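Local coordinates for proto-oncogene tyrosine-protein kinase receptor Ret (Danio rerio, PDB 7AMK) that serves as a receptor tyrosine kinase whose extracellular cadherin-like domains take part in assembly with GDNF and its co-receptor GFR alpha 1, at residues Leu22-Ser27 / Ser57-Leu62; Tyr37-Ser42 / Thr94-Val99; Leu126-Phe131 / Leu152-His157; Ile166-Val171 / Ile205-Arg210. The protein carries 4 engineered substitutions. One frame throughout, in Å; residues are numbered along the deposited sequence.

Contact 1: Leu22-Ser27 / Ser57-Leu62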
loop_
_atom_site.group_PDB
_atom_site.type_symbol
_atom_site.label_atom_id
_atom_site.label_comp_id
_atom_site.label_asym_id
_atom_site.label_seq_id
_atom_site.Cartn_x
_atom_site.Cartn_y
_atom_site.Cartn_z
ATOM N N LEU A 22 -29.083 -4.015 56.216
ATOM C CA LEU A 22 -28.738 -2.886 55.350
ATOM C C LEU A 22 -28.858 -3.223 53.873
ATOM O O LEU A 22 -29.440 -2.452 53.096
ATOM C CB LEU A 22 -27.306 -2.402 55.640
ATOM C CG LEU A 22 -27.013 -1.967 57.080
ATOM C CD1 LEU A 22 -25.535 -1.595 57.277
ATOM C CD2 LEU A 22 -27.922 -0.804 57.522
ATOM N N LEU A 23 -28.309 -4.361 53.467
ATOM C CA LEU A 23 -28.340 -4.775 52.074
ATOM C C LEU A 23 -27.790 -6.193 52.012
ATOM O O LEU A 23 -27.250 -6.711 52.991
ATOM C CB LEU A 23 -27.537 -3.822 51.170
ATOM C CG LEU A 23 -26.093 -3.488 51.599
ATOM C CD1 LEU A 23 -25.053 -4.576 51.224
ATOM C CD2 LEU A 23 -25.666 -2.128 51.059
ATOM N N GLN A 24 -27.943 -6.811 50.845
ATOM C CA GLN A 24 -27.507 -8.178 50.592
ATOM C C GLN A 24 -26.572 -8.199 49.386
ATOM O O GLN A 24 -26.977 -7.828 48.277
ATOM C CB GLN A 24 -28.707 -9.085 50.355
ATOM C CG GLN A 24 -28.309 -10.539 50.137
ATOM C CD GLN A 24 -29.480 -11.356 49.647
ATOM O OE1 GLN A 24 -30.625 -10.922 49.761
ATOM N NE2 GLN A 24 -29.201 -12.540 49.077
ATOM N N VAL A 25 -25.311 -8.581 49.625
ATOM C CA VAL A 25 -24.307 -8.781 48.576
ATOM C C VAL A 25 -24.578 -10.113 47.895
ATOM O O VAL A 25 -24.766 -11.136 48.570
ATOM C CB VAL A 25 -22.890 -8.781 49.176
ATOM C CG1 VAL A 25 -21.864 -9.242 48.158
ATOM C CG2 VAL A 25 -22.531 -7.429 49.727
ATOM N N ILE A 26 -24.565 -10.123 46.558
ATOM C CA ILE A 26 -24.875 -11.313 45.769
ATOM C C ILE A 26 -23.602 -11.877 45.152
ATOM O O ILE A 26 -22.790 -11.130 44.585
ATOM C CB ILE A 26 -25.900 -11.019 44.665
ATOM C CG1 ILE A 26 -27.179 -10.462 45.268
ATOM C CG2 ILE A 26 -26.163 -12.292 43.825
ATOM C CD1 ILE A 26 -27.984 -11.498 45.984
ATOM N N SER A 27 -23.442 -13.197 45.229
ATOM C CA SER A 27 -22.385 -13.883 44.497
ATOM C C SER A 27 -23.021 -14.948 43.623
ATOM O O SER A 27 -23.872 -15.706 44.091
ATOM C CB SER A 27 -21.367 -14.532 45.445
ATOM O OG SER A 27 -20.244 -15.061 44.748
ATOM N N SER A 57 -25.424 -15.916 53.954
ATOM C CA SER A 57 -26.412 -15.212 53.157
ATOM C C SER A 57 -25.860 -13.954 52.507
ATOM O O SER A 57 -26.431 -13.488 51.519
ATOM C CB SER A 57 -27.637 -14.866 54.019
ATOM O OG SER A 57 -27.371 -13.816 54.941
ATOM N N GLY A 58 -24.745 -13.421 52.995
ATOM C CA GLY A 58 -24.246 -12.192 52.411
ATOM C C GLY A 58 -25.014 -10.951 52.810
ATOM O O GLY A 58 -24.792 -9.888 52.231
ATOM N N VAL A 59 -25.918 -11.047 53.774
ATOM C CA VAL A 59 -26.641 -9.870 54.245
ATOM C C VAL A 59 -25.730 -9.070 55.164
ATOM O O VAL A 59 -25.100 -9.625 56.064
ATOM C CB VAL A 59 -27.941 -10.276 54.955
ATOM C CG1 VAL A 59 -28.600 -9.045 55.597
ATOM C CG2 VAL A 59 -28.888 -10.986 53.960
ATOM N N LEU A 60 -25.638 -7.769 54.921
ATOM C CA LEU A 60 -24.833 -6.866 55.737
ATOM C C LEU A 60 -25.716 -6.197 56.790
ATOM O O LEU A 60 -26.780 -5.658 56.464
ATOM C CB LEU A 60 -24.155 -5.822 54.852
ATOM C CG LEU A 60 -23.232 -4.748 55.417
ATOM C CD1 LEU A 60 -21.970 -5.371 56.006
ATOM C CD2 LEU A 60 -22.873 -3.765 54.308
ATOM N N TYR A 61 -25.271 -6.245 58.048
ATOM C CA TYR A 61 -26.000 -5.762 59.217
ATOM C C TYR A 61 -25.199 -4.701 59.970
ATOM O O TYR A 61 -23.962 -4.740 60.027
ATOM C CB TYR A 61 -26.300 -6.905 60.217
ATOM C CG TYR A 61 -27.243 -7.975 59.745
ATOM C CD1 TYR A 61 -28.616 -7.837 59.909
ATOM C CD2 TYR A 61 -26.760 -9.147 59.160
ATOM C CE1 TYR A 61 -29.488 -8.830 59.471
ATOM C CE2 TYR A 61 -27.623 -10.139 58.726
ATOM C CZ TYR A 61 -28.984 -9.972 58.884
ATOM O OH TYR A 61 -29.846 -10.947 58.449
ATOM N N LEU A 62 -25.915 -3.782 60.610
ATOM C CA LEU A 62 -25.287 -2.939 61.620
ATOM C C LEU A 62 -24.895 -3.770 62.838
ATOM O O LEU A 62 -25.712 -4.515 63.389
ATOM C CB LEU A 62 -26.222 -1.815 62.043
ATOM C CG LEU A 62 -26.212 -0.612 61.123
ATOM C CD1 LEU A 62 -27.214 0.365 61.664
ATOM C CD2 LEU A 62 -24.823 -0.020 61.136
HETATM O O HOH W 1 -26.182 -13.149 48.953
#

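Contact 2: Tyr37-Ser42 / Thr94-Val99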
loop_
_atom_site.group_PDB
_atom_site.type_symbol
_atom_site.label_atom_id
_atom_site.label_comp_id
_atom_site.label_asym_id
_atom_site.label_seq_id
_atom_site.Cartn_x
_atom_site.Cartn_y
_atom_site.Cartn_z
ATOM N N TYR A 37 -18.746 -17.939 50.608
ATOM C CA TYR A 37 -18.468 -17.532 51.981
ATOM C C TYR A 37 -18.143 -16.055 51.945
ATOM O O TYR A 37 -17.099 -15.660 51.411
ATOM C CB TYR A 37 -17.291 -18.278 52.593
ATOM C CG TYR A 37 -17.439 -19.764 52.749
ATOM C CD1 TYR A 37 -17.176 -20.617 51.688
ATOM C CD2 TYR A 37 -17.773 -20.320 53.978
ATOM C CE1 TYR A 37 -17.267 -21.971 51.833
ATOM C CE2 TYR A 37 -17.872 -21.670 54.130
ATOM C CZ TYR A 37 -17.617 -22.495 53.052
ATOM O OH TYR A 37 -17.711 -23.857 53.201
ATOM N N PHE A 38 -19.020 -15.259 52.530
ATOM C CA PHE A 38 -18.875 -13.817 52.561
ATOM C C PHE A 38 -18.129 -13.387 53.814
ATOM O O PHE A 38 -18.247 -14.015 54.865
ATOM C CB PHE A 38 -20.250 -13.154 52.556
ATOM C CG PHE A 38 -21.098 -13.504 51.376
ATOM C CD1 PHE A 38 -21.055 -12.726 50.222
ATOM C CD2 PHE A 38 -21.971 -14.576 51.429
ATOM C CE1 PHE A 38 -21.853 -13.039 49.130
ATOM C CE2 PHE A 38 -22.779 -14.880 50.335
ATOM C CZ PHE A 38 -22.713 -14.098 49.185
ATOM N N PHE A 39 -17.413 -12.272 53.712
ATOM C CA PHE A 39 -16.711 -11.714 54.853
ATOM C C PHE A 39 -16.351 -10.257 54.580
ATOM O O PHE A 39 -16.172 -9.850 53.425
ATOM C CB PHE A 39 -15.456 -12.536 55.169
ATOM C CG PHE A 39 -14.612 -12.853 53.967
ATOM C CD1 PHE A 39 -14.923 -13.925 53.133
ATOM C CD2 PHE A 39 -13.480 -12.103 53.683
ATOM C CE1 PHE A 39 -14.122 -14.233 52.041
ATOM C CE2 PHE A 39 -12.685 -12.402 52.584
ATOM C CZ PHE A 39 -13.011 -13.469 51.757
ATOM N N LEU A 40 -16.218 -9.488 55.666
ATOM C CA LEU A 40 -15.775 -8.093 55.595
ATOM C C LEU A 40 -14.260 -7.985 55.510
ATOM O O LEU A 40 -13.526 -8.740 56.152
ATOM C CB LEU A 40 -16.258 -7.296 56.809
ATOM C CG LEU A 40 -17.752 -6.972 56.791
ATOM C CD1 LEU A 40 -18.230 -6.449 58.125
ATOM C CD2 LEU A 40 -18.026 -5.967 55.714
ATOM N N CYS A 41 -13.793 -7.006 54.740
ATOM C CA CYS A 41 -12.384 -6.866 54.423
ATOM C C CYS A 41 -11.766 -5.562 54.879
ATOM O O CYS A 41 -10.535 -5.431 54.832
ATOM C CB CYS A 41 -12.166 -6.982 52.914
ATOM S SG CYS A 41 -12.136 -8.663 52.421
ATOM N N SER A 42 -12.571 -4.596 55.291
ATOM C CA SER A 42 -12.088 -3.264 55.635
ATOM C C SER A 42 -11.456 -3.224 57.020
ATOM O O SER A 42 -11.513 -2.204 57.708
ATOM C CB SER A 42 -13.243 -2.273 55.517
ATOM O OG SER A 42 -14.062 -2.627 54.409
ATOM N N THR A 94 -14.098 -21.509 49.622
ATOM C CA THR A 94 -13.659 -22.153 50.853
ATOM C C THR A 94 -13.824 -21.222 52.050
ATOM O O THR A 94 -14.149 -20.040 51.894
ATOM C CB THR A 94 -12.195 -22.567 50.722
ATOM O OG1 THR A 94 -11.430 -21.429 50.295
ATOM C CG2 THR A 94 -12.051 -23.685 49.691
ATOM N N PRO A 95 -13.619 -21.720 53.267
ATOM C CA PRO A 95 -13.768 -20.865 54.464
ATOM C C PRO A 95 -12.792 -19.703 54.423
ATOM O O PRO A 95 -11.621 -19.885 54.060
ATOM C CB PRO A 95 -13.448 -21.825 55.622
ATOM C CG PRO A 95 -13.753 -23.175 55.080
ATOM C CD PRO A 95 -13.319 -23.113 53.633
ATOM N N PRO A 96 -13.224 -18.495 54.800
ATOM C CA PRO A 96 -12.404 -17.304 54.538
ATOM C C PRO A 96 -11.194 -17.189 55.453
ATOM O O PRO A 96 -11.220 -17.564 56.630
ATOM C CB PRO A 96 -13.380 -16.143 54.766
ATOM C CG PRO A 96 -14.399 -16.686 55.694
ATOM C CD PRO A 96 -14.535 -18.152 55.379
ATOM N N MET A 97 -10.115 -16.666 54.877
ATOM C CA MET A 97 -8.888 -16.354 55.593
ATOM C C MET A 97 -8.618 -14.860 55.482
ATOM O O MET A 97 -9.126 -14.186 54.583
ATOM C CB MET A 97 -7.700 -17.143 55.042
ATOM C CG MET A 97 -7.882 -18.654 55.061
ATOM S SD MET A 97 -6.781 -19.458 53.877
ATOM C CE MET A 97 -5.226 -19.465 54.774
ATOM N N LYS A 98 -7.809 -14.348 56.408
ATOM C CA LYS A 98 -7.521 -12.919 56.421
ATOM C C LYS A 98 -6.865 -12.475 55.119
ATOM O O LYS A 98 -7.200 -11.413 54.572
ATOM C CB LYS A 98 -6.643 -12.574 57.623
ATOM C CG LYS A 98 -7.424 -11.990 58.796
ATOM C CD LYS A 98 -6.599 -11.940 60.063
ATOM N N VAL A 99 -5.959 -13.302 54.583
ATOM C CA VAL A 99 -5.172 -12.922 53.416
ATOM C C VAL A 99 -6.018 -12.783 52.153
ATOM O O VAL A 99 -5.576 -12.137 51.194
ATOM C CB VAL A 99 -4.029 -13.942 53.201
ATOM C CG1 VAL A 99 -4.515 -15.151 52.417
ATOM C CG2 VAL A 99 -2.835 -13.287 52.504
#

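Contact 3: Leu126-Phe131 / Leu152-His157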
loop_
_atom_site.group_PDB
_atom_site.type_symbol
_atom_site.label_atom_id
_atom_site.label_comp_id
_atom_site.label_asym_id
_atom_site.label_seq_id
_atom_site.Cartn_x
_atom_site.Cartn_y
_atom_site.Cartn_z
ATOM N N LEU A 126 -43.072 6.595 47.772
ATOM C CA LEU A 126 -43.186 5.180 47.441
ATOM C C LEU A 126 -42.080 4.754 46.500
ATOM O O LEU A 126 -41.517 3.665 46.653
ATOM C CB LEU A 126 -44.554 4.865 46.819
ATOM C CG LEU A 126 -45.713 4.841 47.830
ATOM C CD1 LEU A 126 -46.999 4.281 47.226
ATOM C CD2 LEU A 126 -45.342 4.078 49.110
ATOM N N SER A 127 -41.741 5.611 45.533
ATOM C CA SER A 127 -40.692 5.249 44.588
ATOM C C SER A 127 -39.363 5.003 45.295
ATOM O O SER A 127 -38.660 4.039 44.977
ATOM C CB SER A 127 -40.553 6.329 43.513
ATOM O OG SER A 127 -40.256 7.576 44.089
ATOM N N THR A 128 -39.023 5.844 46.286
ATOM C CA THR A 128 -37.794 5.643 47.050
ATOM C C THR A 128 -37.871 4.372 47.883
ATOM O O THR A 128 -36.883 3.641 47.994
ATOM C CB THR A 128 -37.524 6.842 47.975
ATOM O OG1 THR A 128 -37.632 8.070 47.246
ATOM C CG2 THR A 128 -36.122 6.740 48.581
ATOM N N LEU A 129 -39.025 4.118 48.516
ATOM C CA LEU A 129 -39.183 2.896 49.296
ATOM C C LEU A 129 -38.937 1.660 48.441
ATOM O O LEU A 129 -38.330 0.681 48.900
ATOM C CB LEU A 129 -40.585 2.842 49.904
ATOM C CG LEU A 129 -40.991 1.501 50.538
ATOM C CD1 LEU A 129 -40.103 1.122 51.746
ATOM C CD2 LEU A 129 -42.458 1.513 50.941
ATOM N N CYS A 130 -39.398 1.701 47.196
ATOM C CA CYS A 130 -39.349 0.608 46.243
ATOM C C CYS A 130 -37.967 0.406 45.616
ATOM O O CYS A 130 -37.479 -0.727 45.539
ATOM C CB CYS A 130 -40.393 0.876 45.157
ATOM S SG CYS A 130 -42.051 0.361 45.677
ATOM N N PHE A 131 -37.340 1.483 45.140
ATOM C CA PHE A 131 -36.166 1.361 44.287
ATOM C C PHE A 131 -35.104 2.372 44.676
ATOM O O PHE A 131 -35.419 3.541 44.924
ATOM C CB PHE A 131 -36.501 1.570 42.805
ATOM C CG PHE A 131 -37.454 0.567 42.238
ATOM C CD1 PHE A 131 -37.031 -0.721 41.914
ATOM C CD2 PHE A 131 -38.764 0.921 41.967
ATOM C CE1 PHE A 131 -37.919 -1.631 41.361
ATOM C CE2 PHE A 131 -39.652 0.004 41.403
ATOM C CZ PHE A 131 -39.226 -1.276 41.112
ATOM N N LEU A 152 -33.983 -7.172 45.754
ATOM C CA LEU A 152 -34.811 -6.023 45.401
ATOM C C LEU A 152 -35.350 -5.238 46.604
ATOM O O LEU A 152 -35.628 -4.044 46.464
ATOM C CB LEU A 152 -35.983 -6.487 44.515
ATOM C CG LEU A 152 -35.584 -6.866 43.087
ATOM C CD1 LEU A 152 -36.788 -7.249 42.227
ATOM C CD2 LEU A 152 -34.798 -5.722 42.451
ATOM N N ARG A 153 -35.528 -5.854 47.772
ATOM C CA ARG A 153 -36.013 -5.114 48.941
ATOM C C ARG A 153 -34.998 -4.072 49.410
ATOM O O ARG A 153 -33.809 -4.360 49.542
ATOM C CB ARG A 153 -36.303 -6.058 50.111
ATOM C CG ARG A 153 -37.611 -6.822 50.032
ATOM C CD ARG A 153 -37.705 -7.937 51.090
ATOM N NE ARG A 153 -36.644 -8.939 50.932
ATOM C CZ ARG A 153 -36.574 -10.074 51.625
ATOM N NH1 ARG A 153 -37.497 -10.394 52.514
ATOM N NH2 ARG A 153 -35.551 -10.910 51.420
ATOM N N ARG A 154 -35.478 -2.866 49.713
ATOM C CA ARG A 154 -34.633 -1.868 50.368
ATOM C C ARG A 154 -34.742 -2.109 51.870
ATOM O O ARG A 154 -35.662 -1.644 52.531
ATOM C CB ARG A 154 -35.027 -0.454 49.962
ATOM C CG ARG A 154 -34.915 -0.212 48.444
ATOM C CD ARG A 154 -34.685 1.266 48.125
ATOM N NE ARG A 154 -33.559 1.856 48.856
ATOM C CZ ARG A 154 -33.231 3.141 48.793
ATOM N NH1 ARG A 154 -33.932 3.994 48.064
ATOM N NH2 ARG A 154 -32.176 3.581 49.479
ATOM N N PHE A 155 -33.789 -2.880 52.407
ATOM C CA PHE A 155 -33.828 -3.282 53.814
ATOM C C PHE A 155 -34.037 -2.097 54.752
ATOM O O PHE A 155 -34.847 -2.175 55.682
ATOM C CB PHE A 155 -32.544 -4.032 54.173
ATOM C CG PHE A 155 -32.467 -5.428 53.579
ATOM C CD1 PHE A 155 -33.593 -6.033 53.061
ATOM C CD2 PHE A 155 -31.275 -6.136 53.575
ATOM C CE1 PHE A 155 -33.524 -7.315 52.522
ATOM C CE2 PHE A 155 -31.199 -7.413 53.061
ATOM C CZ PHE A 155 -32.322 -8.002 52.525
ATOM N N THR A 156 -33.340 -0.983 54.516
ATOM C CA THR A 156 -33.422 0.149 55.443
ATOM C C THR A 156 -34.824 0.762 55.465
ATOM O O THR A 156 -35.325 1.163 56.525
ATOM C CB THR A 156 -32.369 1.202 55.075
ATOM O OG1 THR A 156 -32.462 1.513 53.678
ATOM C CG2 THR A 156 -30.954 0.669 55.370
ATOM N N HIS A 157 -35.482 0.819 54.312
ATOM C CA HIS A 157 -36.757 1.514 54.223
ATOM C C HIS A 157 -37.935 0.669 54.692
ATOM O O HIS A 157 -38.934 1.218 55.171
ATOM C CB HIS A 157 -36.966 1.989 52.797
ATOM C CG HIS A 157 -36.017 3.073 52.400
ATOM N ND1 HIS A 157 -34.689 2.832 52.115
ATOM C CD2 HIS A 157 -36.188 4.412 52.294
ATOM C CE1 HIS A 157 -34.093 3.972 51.814
ATOM N NE2 HIS A 157 -34.982 4.946 51.914
HETATM O O HOH W 2 -38.051 -1.966 49.445
HETATM O O HOH W 3 -35.505 -2.176 44.510
#

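Contact 4: Ile166-Val171 / Ile205-Arg210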
loop_
_atom_site.group_PDB
_atom_site.type_symbol
_atom_site.label_atom_id
_atom_site.label_comp_id
_atom_site.label_asym_id
_atom_site.label_seq_id
_atom_site.Cartn_x
_atom_site.Cartn_y
_atom_site.Cartn_z
ATOM N N ILE A 166 -44.689 -5.372 50.602
ATOM C CA ILE A 166 -43.958 -5.018 49.391
ATOM C C ILE A 166 -43.637 -6.295 48.640
ATOM O O ILE A 166 -42.990 -7.189 49.194
ATOM C CB ILE A 166 -42.655 -4.262 49.700
ATOM C CG1 ILE A 166 -42.909 -3.040 50.568
ATOM C CG2 ILE A 166 -41.975 -3.827 48.408
ATOM C CD1 ILE A 166 -41.676 -2.152 50.744
ATOM N N SER A 167 -44.065 -6.386 47.388
ATOM C CA SER A 167 -43.642 -7.498 46.551
ATOM C C SER A 167 -43.124 -6.957 45.218
ATOM O O SER A 167 -43.459 -5.844 44.815
ATOM C CB SER A 167 -44.790 -8.511 46.378
ATOM O OG SER A 167 -45.916 -7.959 45.726
ATOM N N TYR A 168 -42.280 -7.735 44.546
ATOM C CA TYR A 168 -41.690 -7.325 43.276
ATOM C C TYR A 168 -42.007 -8.355 42.201
ATOM O O TYR A 168 -42.234 -9.529 42.500
ATOM C CB TYR A 168 -40.162 -7.161 43.387
ATOM C CG TYR A 168 -39.748 -6.032 44.271
ATOM C CD1 TYR A 168 -39.601 -6.213 45.641
ATOM C CD2 TYR A 168 -39.524 -4.755 43.752
ATOM C CE1 TYR A 168 -39.222 -5.170 46.469
ATOM C CE2 TYR A 168 -39.174 -3.722 44.557
ATOM C CZ TYR A 168 -39.027 -3.927 45.926
ATOM O OH TYR A 168 -38.659 -2.877 46.738
ATOM N N GLY A 169 -42.045 -7.904 40.945
ATOM C CA GLY A 169 -42.158 -8.813 39.819
ATOM C C GLY A 169 -41.426 -8.313 38.592
ATOM O O GLY A 169 -41.203 -7.111 38.430
ATOM N N VAL A 170 -41.029 -9.239 37.730
ATOM C CA VAL A 170 -40.566 -8.880 36.393
ATOM C C VAL A 170 -41.775 -8.788 35.480
ATOM O O VAL A 170 -42.530 -9.757 35.338
ATOM C CB VAL A 170 -39.553 -9.884 35.825
ATOM C CG1 VAL A 170 -39.256 -9.522 34.366
ATOM C CG2 VAL A 170 -38.269 -9.839 36.595
ATOM N N VAL A 171 -41.946 -7.627 34.857
ATOM C CA VAL A 171 -43.010 -7.431 33.883
ATOM C C VAL A 171 -42.545 -8.037 32.566
ATOM O O VAL A 171 -41.614 -7.524 31.930
ATOM C CB VAL A 171 -43.367 -5.954 33.722
ATOM C CG1 VAL A 171 -43.963 -5.720 32.380
ATOM C CG2 VAL A 171 -44.357 -5.551 34.798
ATOM N N ILE A 205 -39.054 -3.697 36.188
ATOM C CA ILE A 205 -39.396 -4.205 37.515
ATOM C C ILE A 205 -40.633 -3.460 38.030
ATOM O O ILE A 205 -40.735 -2.235 37.892
ATOM C CB ILE A 205 -38.198 -4.019 38.471
ATOM C CG1 ILE A 205 -36.932 -4.689 37.915
ATOM C CG2 ILE A 205 -38.491 -4.556 39.874
ATOM C CD1 ILE A 205 -37.110 -6.162 37.518
ATOM N N VAL A 206 -41.590 -4.194 38.604
ATOM C CA VAL A 206 -42.773 -3.614 39.241
ATOM C C VAL A 206 -42.681 -3.854 40.738
ATOM O O VAL A 206 -42.407 -4.979 41.183
ATOM C CB VAL A 206 -44.085 -4.202 38.690
ATOM C CG1 VAL A 206 -44.208 -5.659 39.061
ATOM C CG2 VAL A 206 -45.277 -3.448 39.260
ATOM N N CYS A 207 -42.922 -2.796 41.510
ATOM C CA CYS A 207 -42.989 -2.834 42.965
ATOM C C CYS A 207 -44.446 -2.591 43.388
ATOM O O CYS A 207 -45.054 -1.599 42.975
ATOM C CB CYS A 207 -42.054 -1.781 43.559
ATOM S SG CYS A 207 -42.028 -1.669 45.335
ATOM N N MET A 208 -45.003 -3.508 44.186
ATOM C CA MET A 208 -46.401 -3.446 44.621
ATOM C C MET A 208 -46.444 -3.284 46.131
ATOM O O MET A 208 -45.897 -4.107 46.861
ATOM C CB MET A 208 -47.172 -4.694 44.188
ATOM C CG MET A 208 -47.188 -4.850 42.678
ATOM S SD MET A 208 -47.670 -6.468 42.059
ATOM C CE MET A 208 -49.417 -6.132 41.745
ATOM N N VAL A 209 -47.078 -2.220 46.589
ATOM C CA VAL A 209 -47.002 -1.796 47.972
ATOM C C VAL A 209 -48.426 -1.680 48.493
ATOM O O VAL A 209 -49.244 -0.949 47.920
ATOM C CB VAL A 209 -46.241 -0.473 48.098
ATOM C CG1 VAL A 209 -46.027 -0.080 49.574
ATOM C CG2 VAL A 209 -44.916 -0.579 47.350
ATOM N N ARG A 210 -48.741 -2.446 49.525
ATOM C CA ARG A 210 -50.050 -2.355 50.159
ATOM C C ARG A 210 -49.941 -1.312 51.265
ATOM O O ARG A 210 -49.331 -1.557 52.305
ATOM C CB ARG A 210 -50.494 -3.712 50.691
ATOM C CG ARG A 210 -51.979 -3.780 51.052
#

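Contact 1: Leu22-Ser27 / Ser57-Leu62
The carbonyl oxygen of L23 is gripped from the facing strand by L60 N at 2.7 Å, in a nearly straight bond (170°), and by a weaker CA-H contact from V59. L60 O is bonded by L22 N at 2.8 Å, not by L23 N; with L22 in a near-helical conformation, L22 and L23 both face L60, consistent with a classic beta bulge. Q24 and V59 follow as a non-hydrogen-bonded pair. Beyond it V25 N reaches G58 O at 3.0 Å, arriving above the carbonyl plane as the pairing runs out into a turn. At G58 a side chain would collide with V25 O, and with phi positive (76°) a CB would also press on the preceding carbonyl oxygen. A water holds this end together, donating to V25 O and S57 O while accepting from Q24 NE2.

On the buried face L23 turns its CG between the backbone N and carbonyl carbon (chi1 51°), which lays CD1 alongside L60 CD2 at 3.9 Å, the two leucines pointing the same way. Nearer the start of the strand, L22 spans the gap to L62, CD2 4.0 Å from L62 CG. On the other face Q24 runs extended past V59, CG against CG2 at 3.9 Å, and its amide is held by Q151 and E186 from the following cadherin domain.

Strand 59-62 lies between strands 21-24 and 51-53 in a three-stranded antiparallel sheet of RET cadherin-like domain 1. Its L60 packs against L40 and L87, and V25 against V89, joining this sheet to the one containing strands 37-40 and 83-92.

Contact 2: Tyr37-Ser42 / Thr94-Val99
T94 presents its backbone to the ring of Y37: its carbonyl carbon sits 3.4 Å above the ring plane toward the rim, and T94 O comes to 3.1 Å from Y37 CD1. That oxygen also accepts a hydrogen bond from S92 OG. P95 continues over the same face, with its N above the ring centre and its CA 4.1 Å from the ring centroid, only 10° off the normal, in a CH-pi contact. Y37 meets them because its CG lies anti to the carbonyl carbon (chi1 -63°). Exchanging Y37 for an alanine would probably leave the T94-P95 backbone without the flat surface it rests on.

P96 bridges two side chains. Its CD approaches Y37 CB at 3.9 Å, the two side chains crossing at about a right angle, while its CB lies over a face of the F39 ring; the modelled spacing there is doubtful. M97 directs its CB away from the strand, and the chain moves on to helix 100-103.

The loop thus covers one side of strand 37-40, which is the outermost strand of its sheet and pairs with strand 83-92. F39 also touches M100 and C101, the latter disulfide-bonded to C41, whereas F38 faces the other way, toward I53.

Contact 3: Leu126-Phe131 / Leu152-His157
R154 reaches across to the last turn of helix 126-130 and donates NH1 to T128 O at 3.0 Å. The bond is bent to 132°, and the oxygen lies off the guanidinium plane. The CG of R154 leaves anti to the carbonyl carbon, and a kink at chi3 (52°) folds the chain so that CD also comes to 3.2 Å from T128 O, while CG passes L129 O. The imidazole of H157 adjoins one guanidinium face through CE1, 3.0 Å above the plane, and T128 O lies over one face of the imidazole. T128 CG2 lies 3.6 Å from R154 NH1. The side chains of L129 and H157 lie alongside but point in opposite senses, with L129 CD1 3.4 Å from H157 CB.

Two waters complete the joint: one links L129 O to R154 N, the other donates to both C130 O and L152 O. Replacing R154 by a leucine would probably leave T128 O without this donor and the carboxylates of E133 and E10 without their salt-bridge partner.

Carbonyls ending the helix are thus met by an arginine and by water. Two acidic partners probably keep this buried guanidinium ionised, and since E10 belongs to cadherin-like domain 1, the charge pairing also joins that domain to the following one.

Contact 4: Ile166-Val171 / Ile205-Arg210
I166 begins the pairing opposite V209, in a non-hydrogen-bonded pair where its CA-H points at M208 O, 3.3 Å from I166 CA. Its CG2 rests 3.8 Å from C207 SG, on the face that also carries Y168 and V170. S167 and M208 come next as a hydrogen-bonded pair: S167 N donates to M208 O at 3.0 Å, in the carbonyl plane, and M208 N to S167 O at 2.9 Å. On this opposite face S167 OG lies beside M208 CB.

Y168, facing C207, returns to the first face. With CG anti to the carbonyl carbon (chi1 -67°), the ring leans over the neighbouring strand, so that C207 SG comes 3.6 Å from Y168 CE2 in an oblique sulfur-aromatic contact; I205 CG2 approaches CD2. The hydroxyl is hydrogen-bonded to C130 O, and C207 forms a disulfide with C130, so both residues reach the same helix end.

These strands belong to the Greek-key beta-sandwich of a cadherin domain: strand 200-210 lies between 165-170, an outermost strand of the sheet, and 215-227, and the two segments run antiparallel at 158°.

G169 forms the second hydrogen-bonded pair, with V206, through G169 N to V206 O, and V206 N to G169 O at 2.9 Å in a nearly straight bond. Lacking a side chain, G169 leaves room for V206 CG1, which sits 3.4 Å from G169 O. V170 CG2 then meets I205 CD1 obliquely at 4.0 Å, and V171 lies crosswise to V206, with CG2 against V206 CB.

From the N terminus, contact 1 closes the loop from 22-27 to 57-62. Contact 2 opens inside that loop, at 37-42, and closes beyond it at 94-99, so the two cross, and F38 packs against V25, S27, S57 and G58 where they meet within cadherin-like domain 1. In series with these, contact 3 closes a loop of 20 residues between helix 126-130 and the turn entering helix 155-160, and contact 4 one of 33 between strands 165-170 and 200-210. Packing of F131 on I205 joins contact 3 to contact 4. F155, beside L22, L23 and V59, carries contact 3 onto contact 1, while contacts 2 and 4 lie about 34 Å apart, centre to centre.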